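Local coordinates for odorant binding protein OBP69a (Ceratitis capitata, PDB 6HHE) that probably binds small odorant molecules and carries them outside the cell, at residues G23-F29 with N41-F47; D61-H65 with C88-S92; L66-L70 with V81-H85; A11-T15 with T120-E124. One frame throughout, in Å; residues are numbered along the deposited sequence. Where two conformers were deposited one is given.

Interaction 1 of 4, residues G23-F29 with N41-F47; sequences GVTEDLF and NQRLKCF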
loop_
_atom_site.group_PDB
_atom_site.type_symbol
_atom_site.label_atom_id
_atom_site.label_comp_id
_atom_site.label_asym_id
_atom_site.label_seq_id
_atom_site.Cartn_x
_atom_site.Cartn_y
_atom_site.Cartn_z
ATOM N N GLY A 23 5.640 -14.239 1.877
ATOM C CA GLY A 23 6.696 -14.750 1.019
ATOM C C GLY A 23 7.187 -13.818 -0.075
ATOM O O GLY A 23 7.955 -14.266 -0.941
ATOM N N VAL A 24 6.812 -12.535 -0.045
ATOM C CA VAL A 24 7.410 -11.555 -0.955
ATOM C C VAL A 24 8.922 -11.544 -0.773
ATOM O O VAL A 24 9.437 -11.698 0.353
ATOM C CB VAL A 24 6.799 -10.156 -0.731
ATOM C CG1 VAL A 24 7.279 -9.525 0.576
ATOM C CG2 VAL A 24 7.084 -9.205 -1.895
ATOM N N THR A 25 9.646 -11.398 -1.877
ATOM C CA THR A 25 11.097 -11.431 -1.870
ATOM C C THR A 25 11.660 -10.088 -2.319
ATOM O O THR A 25 10.986 -9.286 -2.992
ATOM C CB THR A 25 11.630 -12.572 -2.735
ATOM O OG1 THR A 25 10.909 -12.618 -3.968
ATOM C CG2 THR A 25 11.443 -13.899 -2.042
ATOM N N GLU A 26 12.900 -9.816 -1.896
ATOM C CA GLU A 26 13.525 -8.520 -2.167
ATOM C C GLU A 26 13.632 -8.215 -3.660
ATOM O O GLU A 26 13.537 -7.046 -4.048
ATOM C CB GLU A 26 14.907 -8.457 -1.513
ATOM C CG GLU A 26 15.659 -7.114 -1.663
ATOM C CD GLU A 26 14.920 -5.900 -1.078
ATOM O OE1 GLU A 26 15.247 -4.748 -1.461
ATOM O OE2 GLU A 26 14.018 -6.084 -0.237
ATOM N N ASP A 27 13.782 -9.232 -4.516
ATOM C CA ASP A 27 13.841 -8.985 -5.957
ATOM C C ASP A 27 12.596 -8.276 -6.474
ATOM O O ASP A 27 12.701 -7.454 -7.401
ATOM C CB ASP A 27 14.076 -10.287 -6.718
ATOM C CG ASP A 27 12.961 -11.273 -6.531
ATOM O OD1 ASP A 27 12.803 -11.726 -5.386
ATOM O OD2 ASP A 27 12.249 -11.591 -7.505
ATOM N N LEU A 28 11.431 -8.536 -5.874
ATOM C CA LEU A 28 10.206 -7.868 -6.300
ATOM C C LEU A 28 10.219 -6.398 -5.930
ATOM O O LEU A 28 9.774 -5.553 -6.719
ATOM C CB LEU A 28 8.970 -8.546 -5.728
ATOM C CG LEU A 28 8.810 -10.007 -6.152
ATOM C CD1 LEU A 28 7.625 -10.661 -5.513
ATOM C CD2 LEU A 28 8.701 -10.088 -7.674
ATOM N N PHE A 29 10.698 -6.074 -4.732
ATOM C CA PHE A 29 10.803 -4.667 -4.348
ATOM C C PHE A 29 11.829 -3.936 -5.204
ATOM O O PHE A 29 11.585 -2.807 -5.675
ATOM C CB PHE A 29 11.181 -4.572 -2.867
ATOM C CG PHE A 29 10.097 -5.033 -1.897
ATOM C CD1 PHE A 29 8.785 -4.588 -1.982
ATOM C CD2 PHE A 29 10.434 -5.905 -0.860
ATOM C CE1 PHE A 29 7.809 -5.023 -1.020
ATOM C CE2 PHE A 29 9.475 -6.322 0.090
ATOM C CZ PHE A 29 8.173 -5.901 -0.003
ATOM N N ASN A 41 3.068 -9.721 -9.474
ATOM C CA ASN A 41 3.350 -10.978 -8.806
ATOM C C ASN A 41 2.434 -11.043 -7.605
ATOM O O ASN A 41 2.299 -10.050 -6.828
ATOM C CB ASN A 41 4.822 -11.075 -8.396
ATOM C CG ASN A 41 5.766 -11.215 -9.591
ATOM O OD1 ASN A 41 6.286 -10.229 -10.139
ATOM N ND2 ASN A 41 6.012 -12.457 -9.977
ATOM N N GLN A 42 1.783 -12.181 -7.438
ATOM C CA GLN A 42 0.800 -12.298 -6.369
ATOM C C GLN A 42 1.385 -12.082 -4.995
ATOM O O GLN A 42 0.722 -11.471 -4.172
ATOM C CB GLN A 42 0.153 -13.685 -6.373
ATOM C CG GLN A 42 -0.589 -13.989 -7.682
ATOM C CD GLN A 42 -1.651 -12.945 -7.997
ATOM O OE1 GLN A 42 -1.547 -12.257 -8.994
ATOM N NE2 GLN A 42 -2.682 -12.838 -7.158
ATOM N N ARG A 43 2.643 -12.483 -4.754
ATOM C CA ARG A 43 3.180 -12.262 -3.407
ATOM C C ARG A 43 3.347 -10.778 -3.096
ATOM O O ARG A 43 3.133 -10.376 -1.960
ATOM C CB ARG A 43 4.519 -12.959 -3.208
ATOM C CG ARG A 43 4.387 -14.440 -3.145
ATOM C CD ARG A 43 5.731 -15.135 -3.337
ATOM N NE ARG A 43 6.284 -14.950 -4.667
ATOM C CZ ARG A 43 7.512 -14.468 -4.905
ATOM N NH1 ARG A 43 8.311 -14.088 -3.915
ATOM N NH2 ARG A 43 7.905 -14.325 -6.177
ATOM N N LEU A 44 3.651 -9.946 -4.106
ATOM C CA LEU A 44 3.721 -8.507 -3.874
ATOM C C LEU A 44 2.333 -7.942 -3.625
ATOM O O LEU A 44 2.158 -7.111 -2.731
ATOM C CB LEU A 44 4.406 -7.842 -5.031
ATOM C CG LEU A 44 4.550 -6.314 -4.924
ATOM C CD1 LEU A 44 5.333 -5.902 -3.677
ATOM C CD2 LEU A 44 5.260 -5.754 -6.152
ATOM N N LYS A 45 1.329 -8.389 -4.394
ATOM C CA LYS A 45 -0.036 -7.932 -4.166
ATOM C C LYS A 45 -0.453 -8.247 -2.738
ATOM O O LYS A 45 -1.063 -7.412 -2.050
ATOM C CB LYS A 45 -0.999 -8.620 -5.156
ATOM C CG LYS A 45 -0.640 -8.424 -6.620
ATOM C CD LYS A 45 -1.780 -8.953 -7.503
ATOM C CE LYS A 45 -1.326 -8.795 -8.896
ATOM N NZ LYS A 45 -2.312 -9.574 -9.745
ATOM N N CYS A 46 -0.132 -9.442 -2.275
ATOM C CA CYS A 46 -0.563 -9.826 -0.940
ATOM C C CYS A 46 0.237 -9.134 0.145
ATOM O O CYS A 46 -0.331 -8.870 1.208
ATOM C CB CYS A 46 -0.493 -11.318 -0.771
ATOM S SG CYS A 46 -1.759 -12.184 -1.740
ATOM N N PHE A 47 1.516 -8.843 -0.086
ATOM C CA PHE A 47 2.251 -7.985 0.845
ATOM C C PHE A 47 1.558 -6.648 1.006
ATOM O O PHE A 47 1.433 -6.135 2.119
ATOM C CB PHE A 47 3.685 -7.794 0.352
ATOM C CG PHE A 47 4.454 -6.804 1.148
ATOM C CD1 PHE A 47 5.039 -7.190 2.344
ATOM C CD2 PHE A 47 4.590 -5.496 0.706
ATOM C CE1 PHE A 47 5.726 -6.227 3.105
ATOM C CE2 PHE A 47 5.262 -4.516 1.466
ATOM C CZ PHE A 47 5.843 -4.915 2.668
HETATM O O HOH W 1 10.559 -13.591 -7.070
#

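Interaction 2 of 4, residues D61-H65 with C88-S92; sequences DNIVH and CGTQS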
loop_
_atom_site.group_PDB
_atom_site.type_symbol
_atom_site.label_atom_id
_atom_site.label_comp_id
_atom_site.label_asym_id
_atom_site.label_seq_id
_atom_site.Cartn_x
_atom_site.Cartn_y
_atom_site.Cartn_z
ATOM N N ASP A 61 -14.553 -6.672 3.794
ATOM C CA ASP A 61 -15.241 -6.657 2.512
ATOM C C ASP A 61 -14.359 -6.127 1.392
ATOM O O ASP A 61 -14.870 -5.815 0.311
ATOM C CB ASP A 61 -16.519 -5.824 2.603
ATOM C CG ASP A 61 -17.565 -6.454 3.493
ATOM O OD1 ASP A 61 -17.532 -6.209 4.720
ATOM O OD2 ASP A 61 -18.420 -7.190 2.957
ATOM N N ASN A 62 -13.059 -6.001 1.641
ATOM C CA ASN A 62 -12.107 -5.481 0.653
ATOM C C ASN A 62 -12.442 -4.053 0.225
ATOM O O ASN A 62 -12.269 -3.682 -0.937
ATOM C CB ASN A 62 -12.025 -6.383 -0.573
ATOM C CG ASN A 62 -11.615 -7.775 -0.230
ATOM O OD1 ASN A 62 -10.857 -7.996 0.712
ATOM N ND2 ASN A 62 -12.116 -8.734 -0.991
ATOM N N ILE A 63 -12.928 -3.237 1.158
ATOM C CA ILE A 63 -13.149 -1.816 0.900
ATOM C C ILE A 63 -12.073 -1.027 1.625
ATOM O O ILE A 63 -11.757 -1.306 2.793
ATOM C CB ILE A 63 -14.556 -1.362 1.315
ATOM C CG1 ILE A 63 -15.571 -1.858 0.290
ATOM C CG2 ILE A 63 -14.631 0.140 1.363
ATOM C CD1 ILE A 63 -16.422 -2.955 0.790
ATOM N N VAL A 64 -11.482 -0.070 0.924
ATOM C CA VAL A 64 -10.377 0.703 1.472
ATOM C C VAL A 64 -10.907 1.936 2.185
ATOM O O VAL A 64 -11.775 2.636 1.662
ATOM C CB VAL A 64 -9.422 1.079 0.338
ATOM C CG1 VAL A 64 -8.276 1.939 0.849
ATOM C CG2 VAL A 64 -8.935 -0.211 -0.352
ATOM N N HIS A 65 -10.331 2.238 3.342
ATOM C CA HIS A 65 -10.735 3.398 4.151
ATOM C C HIS A 65 -9.518 4.230 4.487
ATOM O O HIS A 65 -9.142 4.385 5.642
ATOM C CB HIS A 65 -11.443 2.945 5.419
ATOM C CG HIS A 65 -12.576 2.008 5.167
ATOM N ND1 HIS A 65 -13.767 2.420 4.606
ATOM C CD2 HIS A 65 -12.698 0.679 5.379
ATOM C CE1 HIS A 65 -14.580 1.385 4.496
ATOM N NE2 HIS A 65 -13.955 0.315 4.954
ATOM N N CYS A 88 -8.786 7.917 -5.644
ATOM C CA CYS A 88 -8.577 6.496 -5.845
ATOM C C CYS A 88 -9.629 5.639 -5.173
ATOM O O CYS A 88 -9.990 4.596 -5.727
ATOM C CB CYS A 88 -7.194 6.084 -5.339
ATOM S SG CYS A 88 -5.924 6.875 -6.323
ATOM N N GLY A 89 -10.115 6.048 -4.006
ATOM C CA GLY A 89 -11.117 5.249 -3.306
ATOM C C GLY A 89 -10.704 3.795 -3.230
ATOM O O GLY A 89 -9.570 3.469 -2.864
ATOM N N THR A 90 -11.643 2.902 -3.515
ATOM C CA THR A 90 -11.362 1.479 -3.625
ATOM C C THR A 90 -11.346 1.120 -5.106
ATOM O O THR A 90 -12.325 1.363 -5.824
ATOM C CB THR A 90 -12.409 0.647 -2.879
ATOM O OG1 THR A 90 -12.468 1.052 -1.519
ATOM C CG2 THR A 90 -12.032 -0.820 -2.948
ATOM N N GLN A 91 -10.221 0.592 -5.586
ATOM C CA GLN A 91 -10.138 0.064 -6.939
ATOM C C GLN A 91 -10.320 -1.442 -6.806
ATOM O O GLN A 91 -9.370 -2.169 -6.499
ATOM C CB GLN A 91 -8.811 0.407 -7.610
ATOM C CG GLN A 91 -8.565 1.912 -7.825
ATOM C CD GLN A 91 -9.518 2.505 -8.818
ATOM O OE1 GLN A 91 -9.660 1.996 -9.923
ATOM N NE2 GLN A 91 -10.176 3.600 -8.439
ATOM N N SER A 92 -11.544 -1.918 -7.028
ATOM C CA SER A 92 -11.885 -3.289 -6.660
ATOM C C SER A 92 -11.358 -4.308 -7.660
ATOM O O SER A 92 -11.507 -4.147 -8.877
ATOM C CB SER A 92 -13.397 -3.456 -6.545
ATOM O OG SER A 92 -13.901 -2.736 -5.444
HETATM O O HOH W 2 -13.404 -4.264 -3.371
#

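Interaction 3 of 4, residues L66-L70 with V81-H85; sequences LDNLL and VEELH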
loop_
_atom_site.group_PDB
_atom_site.type_symbol
_atom_site.label_atom_id
_atom_site.label_comp_id
_atom_site.label_asym_id
_atom_site.label_seq_id
_atom_site.Cartn_x
_atom_site.Cartn_y
_atom_site.Cartn_z
ATOM N N LEU A 66 -8.874 4.770 3.457
ATOM C CA LEU A 66 -7.704 5.600 3.688
ATOM C C LEU A 66 -8.066 6.846 4.489
ATOM O O LEU A 66 -7.216 7.409 5.191
ATOM C CB LEU A 66 -7.101 5.956 2.331
ATOM C CG LEU A 66 -5.690 6.504 2.394
ATOM C CD1 LEU A 66 -4.725 5.369 2.666
ATOM C CD2 LEU A 66 -5.323 7.130 1.090
ATOM N N ASP A 67 -9.319 7.300 4.390
ATOM C CA ASP A 67 -9.714 8.479 5.133
ATOM C C ASP A 67 -9.584 8.293 6.641
ATOM O O ASP A 67 -9.582 9.291 7.362
ATOM C CB ASP A 67 -11.117 8.879 4.707
ATOM C CG ASP A 67 -12.143 7.769 4.850
ATOM O OD1 ASP A 67 -11.870 6.568 4.636
ATOM O OD2 ASP A 67 -13.302 8.114 5.140
ATOM N N ASN A 68 -9.405 7.058 7.114
ATOM C CA ASN A 68 -9.174 6.819 8.539
ATOM C C ASN A 68 -7.932 7.549 9.018
ATOM O O ASN A 68 -7.890 8.048 10.149
ATOM C CB ASN A 68 -9.032 5.324 8.798
ATOM C CG ASN A 68 -10.358 4.620 8.797
ATOM O OD1 ASN A 68 -11.400 5.256 8.638
ATOM N ND2 ASN A 68 -10.334 3.301 8.959
ATOM N N LEU A 69 -6.924 7.649 8.157
ATOM C CA LEU A 69 -5.694 8.348 8.521
ATOM C C LEU A 69 -5.934 9.806 8.887
ATOM O O LEU A 69 -5.061 10.421 9.515
ATOM C CB LEU A 69 -4.704 8.274 7.362
ATOM C CG LEU A 69 -4.212 6.846 7.057
ATOM C CD1 LEU A 69 -3.242 6.794 5.942
ATOM C CD2 LEU A 69 -3.592 6.308 8.341
ATOM N N LEU A 70 -7.072 10.375 8.489
ATOM C CA LEU A 70 -7.336 11.802 8.685
ATOM C C LEU A 70 -7.612 12.127 10.143
ATOM O O LEU A 70 -7.252 13.208 10.624
ATOM C CB LEU A 70 -8.526 12.243 7.836
ATOM C CG LEU A 70 -8.338 12.227 6.323
ATOM C CD1 LEU A 70 -9.725 12.348 5.683
ATOM C CD2 LEU A 70 -7.430 13.337 5.855
ATOM N N VAL A 81 -3.533 12.831 2.076
ATOM C CA VAL A 81 -4.443 11.711 2.282
ATOM C C VAL A 81 -5.780 11.956 1.623
ATOM O O VAL A 81 -6.335 11.059 0.977
ATOM C CB VAL A 81 -4.593 11.447 3.779
ATOM C CG1 VAL A 81 -5.707 10.451 4.025
ATOM C CG2 VAL A 81 -3.297 11.001 4.387
ATOM N N GLU A 82 -6.333 13.165 1.776
ATOM C CA GLU A 82 -7.613 13.455 1.136
ATOM C C GLU A 82 -7.546 13.249 -0.360
ATOM O O GLU A 82 -8.477 12.697 -0.944
ATOM C CB GLU A 82 -8.055 14.872 1.443
ATOM C CG GLU A 82 -8.358 15.093 2.837
ATOM C CD GLU A 82 -9.074 16.365 3.032
ATOM O OE1 GLU A 82 -9.146 17.231 2.138
ATOM O OE2 GLU A 82 -9.589 16.470 4.123
ATOM N N GLU A 83 -6.465 13.688 -0.993
ATOM C CA GLU A 83 -6.393 13.560 -2.442
ATOM C C GLU A 83 -6.330 12.098 -2.864
ATOM O O GLU A 83 -6.992 11.693 -3.840
ATOM C CB GLU A 83 -5.213 14.359 -2.976
ATOM C CG GLU A 83 -5.031 14.146 -4.458
ATOM C CD GLU A 83 -3.787 14.744 -5.051
ATOM O OE1 GLU A 83 -2.695 14.546 -4.530
ATOM O OE2 GLU A 83 -3.910 15.420 -6.115
ATOM N N LEU A 84 -5.554 11.275 -2.154
ATOM C CA LEU A 84 -5.484 9.851 -2.506
ATOM C C LEU A 84 -6.811 9.152 -2.297
ATOM O O LEU A 84 -7.265 8.373 -3.157
ATOM C CB LEU A 84 -4.389 9.164 -1.696
ATOM C CG LEU A 84 -2.968 9.597 -2.016
ATOM C CD1 LEU A 84 -2.022 9.089 -0.981
ATOM C CD2 LEU A 84 -2.549 9.038 -3.378
ATOM N N HIS A 85 -7.491 9.476 -1.204
ATOM C CA HIS A 85 -8.773 8.877 -0.908
ATOM C C HIS A 85 -9.822 9.272 -1.937
ATOM O O HIS A 85 -10.540 8.413 -2.476
ATOM C CB HIS A 85 -9.209 9.332 0.492
ATOM C CG HIS A 85 -10.607 8.944 0.789
ATOM N ND1 HIS A 85 -10.969 7.643 1.059
ATOM C CD2 HIS A 85 -11.753 9.662 0.748
ATOM C CE1 HIS A 85 -12.282 7.580 1.209
ATOM N NE2 HIS A 85 -12.779 8.789 1.028
HETATM O O HOH W 3 -9.996 5.085 0.830
#

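Interaction 4 of 4, residues A11-T15 with T120-E124; sequences AKKLT and TTFSE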
loop_
_atom_site.group_PDB
_atom_site.type_symbol
_atom_site.label_atom_id
_atom_site.label_comp_id
_atom_site.label_asym_id
_atom_site.label_seq_id
_atom_site.Cartn_x
_atom_site.Cartn_y
_atom_site.Cartn_z
ATOM N N ALA A 11 7.274 0.584 11.731
ATOM C CA ALA A 11 7.116 0.262 10.316
ATOM C C ALA A 11 7.970 -0.932 9.920
ATOM O O ALA A 11 7.540 -1.782 9.130
ATOM C CB ALA A 11 7.466 1.476 9.459
ATOM N N LYS A 12 9.183 -1.018 10.459
ATOM C CA LYS A 12 10.030 -2.167 10.166
ATOM C C LYS A 12 9.468 -3.446 10.778
ATOM O O LYS A 12 9.548 -4.514 10.159
ATOM C CB LYS A 12 11.454 -1.901 10.652
ATOM C CG LYS A 12 12.163 -0.763 9.906
ATOM C CD LYS A 12 12.771 -1.218 8.567
ATOM C CE LYS A 12 11.778 -1.213 7.412
ATOM N NZ LYS A 12 12.198 -2.165 6.348
ATOM N N LYS A 13 8.898 -3.362 11.986
ATOM C CA LYS A 13 8.230 -4.522 12.571
ATOM C C LYS A 13 7.099 -4.993 11.673
ATOM O O LYS A 13 6.957 -6.193 11.405
ATOM C CB LYS A 13 7.689 -4.184 13.960
ATOM C CG LYS A 13 8.770 -3.984 15.006
ATOM C CD LYS A 13 8.198 -3.824 16.408
ATOM C CE LYS A 13 7.324 -2.583 16.534
ATOM N NZ LYS A 13 7.041 -2.239 17.963
ATOM N N LEU A 14 6.274 -4.054 11.216
ATOM C CA LEU A 14 5.155 -4.381 10.340
ATOM C C LEU A 14 5.644 -5.027 9.041
ATOM O O LEU A 14 5.104 -6.054 8.588
ATOM C CB LEU A 14 4.361 -3.099 10.077
ATOM C CG LEU A 14 2.931 -3.161 9.553
ATOM C CD1 LEU A 14 2.205 -1.883 9.921
ATOM C CD2 LEU A 14 2.964 -3.294 8.087
ATOM N N THR A 15 6.662 -4.421 8.413
ATOM C CA THR A 15 7.200 -4.938 7.155
ATOM C C THR A 15 7.700 -6.359 7.325
ATOM O O THR A 15 7.444 -7.215 6.468
ATOM C CB THR A 15 8.335 -4.037 6.655
ATOM O OG1 THR A 15 7.789 -2.761 6.374
ATOM C CG2 THR A 15 8.988 -4.585 5.359
ATOM N N THR A 120 10.051 2.725 -0.275
ATOM C CA THR A 120 11.340 2.446 0.332
ATOM C C THR A 120 11.147 2.053 1.795
ATOM O O THR A 120 11.850 1.168 2.304
ATOM C CB THR A 120 12.287 3.636 0.172
ATOM O OG1 THR A 120 12.137 4.223 -1.131
ATOM C CG2 THR A 120 13.703 3.133 0.243
ATOM N N THR A 121 10.161 2.647 2.455
ATOM C CA THR A 121 9.898 2.367 3.867
ATOM C C THR A 121 9.459 0.929 4.051
ATOM O O THR A 121 10.112 0.142 4.747
ATOM C CB THR A 121 8.780 3.292 4.377
ATOM O OG1 THR A 121 9.177 4.665 4.326
ATOM C CG2 THR A 121 8.352 2.938 5.797
ATOM N N PHE A 122 8.336 0.579 3.425
ATOM C CA PHE A 122 7.769 -0.766 3.500
ATOM C C PHE A 122 8.441 -1.672 2.469
ATOM O O PHE A 122 7.840 -2.127 1.499
ATOM C CB PHE A 122 6.260 -0.701 3.301
ATOM C CG PHE A 122 5.541 0.054 4.407
ATOM C CD1 PHE A 122 5.439 -0.489 5.679
ATOM C CD2 PHE A 122 4.976 1.302 4.184
ATOM C CE1 PHE A 122 4.785 0.193 6.703
ATOM C CE2 PHE A 122 4.320 1.982 5.216
ATOM C CZ PHE A 122 4.223 1.416 6.468
ATOM N N SER A 123 9.736 -1.878 2.688
ATOM C CA SER A 123 10.604 -2.668 1.834
ATOM C C SER A 123 11.661 -3.329 2.699
ATOM O O SER A 123 12.025 -2.823 3.765
ATOM C CB SER A 123 11.284 -1.809 0.756
ATOM O OG SER A 123 12.348 -2.516 0.151
ATOM N N GLU A 124 12.165 -4.453 2.211
ATOM C CA GLU A 124 13.086 -5.302 2.957
ATOM C C GLU A 124 14.511 -4.782 2.829
ATOM O O GLU A 124 14.894 -3.847 3.524
ATOM C CB GLU A 124 12.979 -6.742 2.447
ATOM C CG GLU A 124 13.658 -7.816 3.266
ATOM C CD GLU A 124 13.378 -9.204 2.697
ATOM O OE1 GLU A 124 12.617 -9.302 1.708
ATOM O OE2 GLU A 124 13.917 -10.197 3.232
#

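Interaction 1 of 4, residues G23-F29 with N41-F47
N41, at the N-cap position of helix 42-55, turns its amide to the end of L28, where N41 OD1 lies 3.5 Å from L28 CD2. R43 supplies the polar half of the contact. Its CB rests on the backbone of V24, and a bend at chi3 (-66°) brings the guanidinium beside G23 and T25. One nitrogen, R43 NH1, then serves two acceptors lying near the guanidinium plane: G23 O at 3.0 Å, in a fairly straight bond (163°), and T25 OG1, also at 3.0 Å. The other nitrogen, NH2, donates to a water that in turn donates to D27 OD2. T25 OG1 gives its own proton to D27 OD1, so D27 is linked to R43 indirectly at both oxygens. L28 CD1 lies over a face of the guanidinium, 3.7 Å from R43 NH2. Cut back to alanine, this position is likely to leave G23 O and T25 OG1 without their shared donor and to bare L28 CD1. At L44 the contact turns apolar, with L44 CD1 3.7 Å from F29 CE1 and V24 CG2 against L44 CA. F47 receives the edge of F29 on its face, a T-shaped pair with planes at 74° and F29 CZ above the ring centre. V24 CG1 meets the F47 ring too, 3.7 Å from F47 CD1, and C18, I19 and T22 of helix 10-22 also touch the F47 side chain. Two successive helices, pinned by the two-acceptor guanidinium of R43 and joined by an aromatic pair next to the C46-C97 disulfide, belong to the disulfide-tied helical fold of insect odorant-binding proteins.

Interaction 2 of 4, residues D61-H65 with C88-S92
T90 points its side chain at the 61-65 loop and divides its two branches between different partners. With chi1 at -57°, OG1 sits beside its own backbone N and faces V64, while CG2 is directed at N62. T90 OG1 accepts from V64 N at 2.9 Å, a fairly straight bond (161°), and T90 CG2 lies 3.5 Å from N62 O. The V64 side chain crosses that of T90 at a slant, its CB 3.6 Å from T90 OG1. I63 stands roughly perpendicular to T90, and its CG2 approaches the same hydroxyl. A valine in place of T90 would probably leave the V64 N-H without its acceptor and the 61-65 loop less firmly held. Farther along, a water joins the two loops: it donates to N62 O at 2.7 Å and lies 2.6 Å from S92 OG. On the far side of the 88-92 loop, Q91 NE2 bonds C88 O within the same turn, while Q91 N bonds T103 OG1. Helix 96-110 lies behind, V64 touching Y107 and T90 touching T99. Two loops leaving helices 42-55 and 78-88 are thus joined by one side-chain-to-backbone bond beside the C88-C106 disulfide, a connection within the disulfide-linked helical fold of odorant-binding proteins.

Interaction 3 of 4, residues L66-L70 with V81-H85
The imidazole of H85 carries D67 on one face, with D67 CB 3.8 Å from the ring centroid and only 6° off the ring normal, a CH-pi contact. D67 CG stands between its backbone N and carbonyl carbon (chi1 55°), which folds the carboxylate back over the ring: the two planes are 18° apart and stacked, and D67 OD1 is 3.6 Å from H85 CE1. Were H85 protonated, this nearby carboxylate would probably stabilise the charge. At the ring edge, in its plane, a water lies 2.7 Å from H85 ND1 and accepts from L66 N at 2.9 Å, so the histidine is tied to the start of the other segment through solvent. No direct hydrogen bond crosses between the segments; the remainder is mostly apolar. L66 directs CD2 at L84, 3.6 Å from L84 CB, and its carbonyl oxygen meets V81 CG1. That same V81 methyl is shared by L70 and L69: L70 and V81 lie alongside each other, pointing opposite ways, with L70 CD2 3.8 Å from V81 CG1, whereas L69 offers its CB. V81, L84 and H85 therefore present one side of helix 78-88 to segment 66-70, and E83 faces away from it. Y107 of helix 96-110 packs on both L66 and L84. E83 contacts the bound 2-(2-methoxyethoxy)ethanol together with I80, N111 and I114. Within the odorant-binding-protein fold, segment 66-70 is thus a turn of helix-like chain folded back against helix 78-88, packed on the side turned away from the pocket residue E83.

Interaction 4 of 4, residues A11-T15 with T120-E124
One hydrogen bond crosses this contact: K12 NZ donates to S123 O at 2.7 Å, approaching almost head-on to the carbonyl (C=O...N angle 163°). The lysine bends at chi2 (-82°) and chi3 (84°), which curls its tip back to the chain end and lays CE 3.4 Å from T121 O. Within helix 10-22, T15 OG1 donates to A11 O, which also accepts from T15 N on the opposite face of its plane; two donors thus grip one carbonyl. The same hydroxyl oxygen lies at the edge of the F122 ring, 3.3 Å from F122 CD1. Apolar contacts gather round that ring. A11 CB and L14 CD2 both approach F122 CE1, at 4.1 Å and 4.2 Å, while T121 CG2 sits over one face and also reaches A11 CB. V51 of helix 42-55 packs on F122 as well. F122 is the centre of an inverse gamma turn, with a weak bond from S123 N to T121 O, as the chain leaves helix 112-121. The chemistry implies a largely apolar contact with one lysine-to-carbonyl bond: because the lysine holds a backbone oxygen, its grip depends on the path of the tail rather than on the S123 side chain.

In the fold
Following the chain from the N terminus, helix 10-22 supplies the first half of interaction 4, which closes only at 120-124 and so encloses nearly the whole chain. Interaction 1 opens and closes early, joining helices 26-35 and 42-55 before interactions 2 and 3 begin, and inside the span of interaction 4. Interaction 2 then opens at 61-65, interaction 3 opens and closes within it (66-70 with 81-85), and 88-92 completes interaction 2; no two loops cross. Interactions 2 and 3 adjoin in sequence and join the 61-70 region to helix 78-88 and the loop after it, whereas interaction 1 lies on the opposite side of the centre from interaction 3, about 25 Å away between centres. The C-terminal tail of interaction 4 touches F29 and F47.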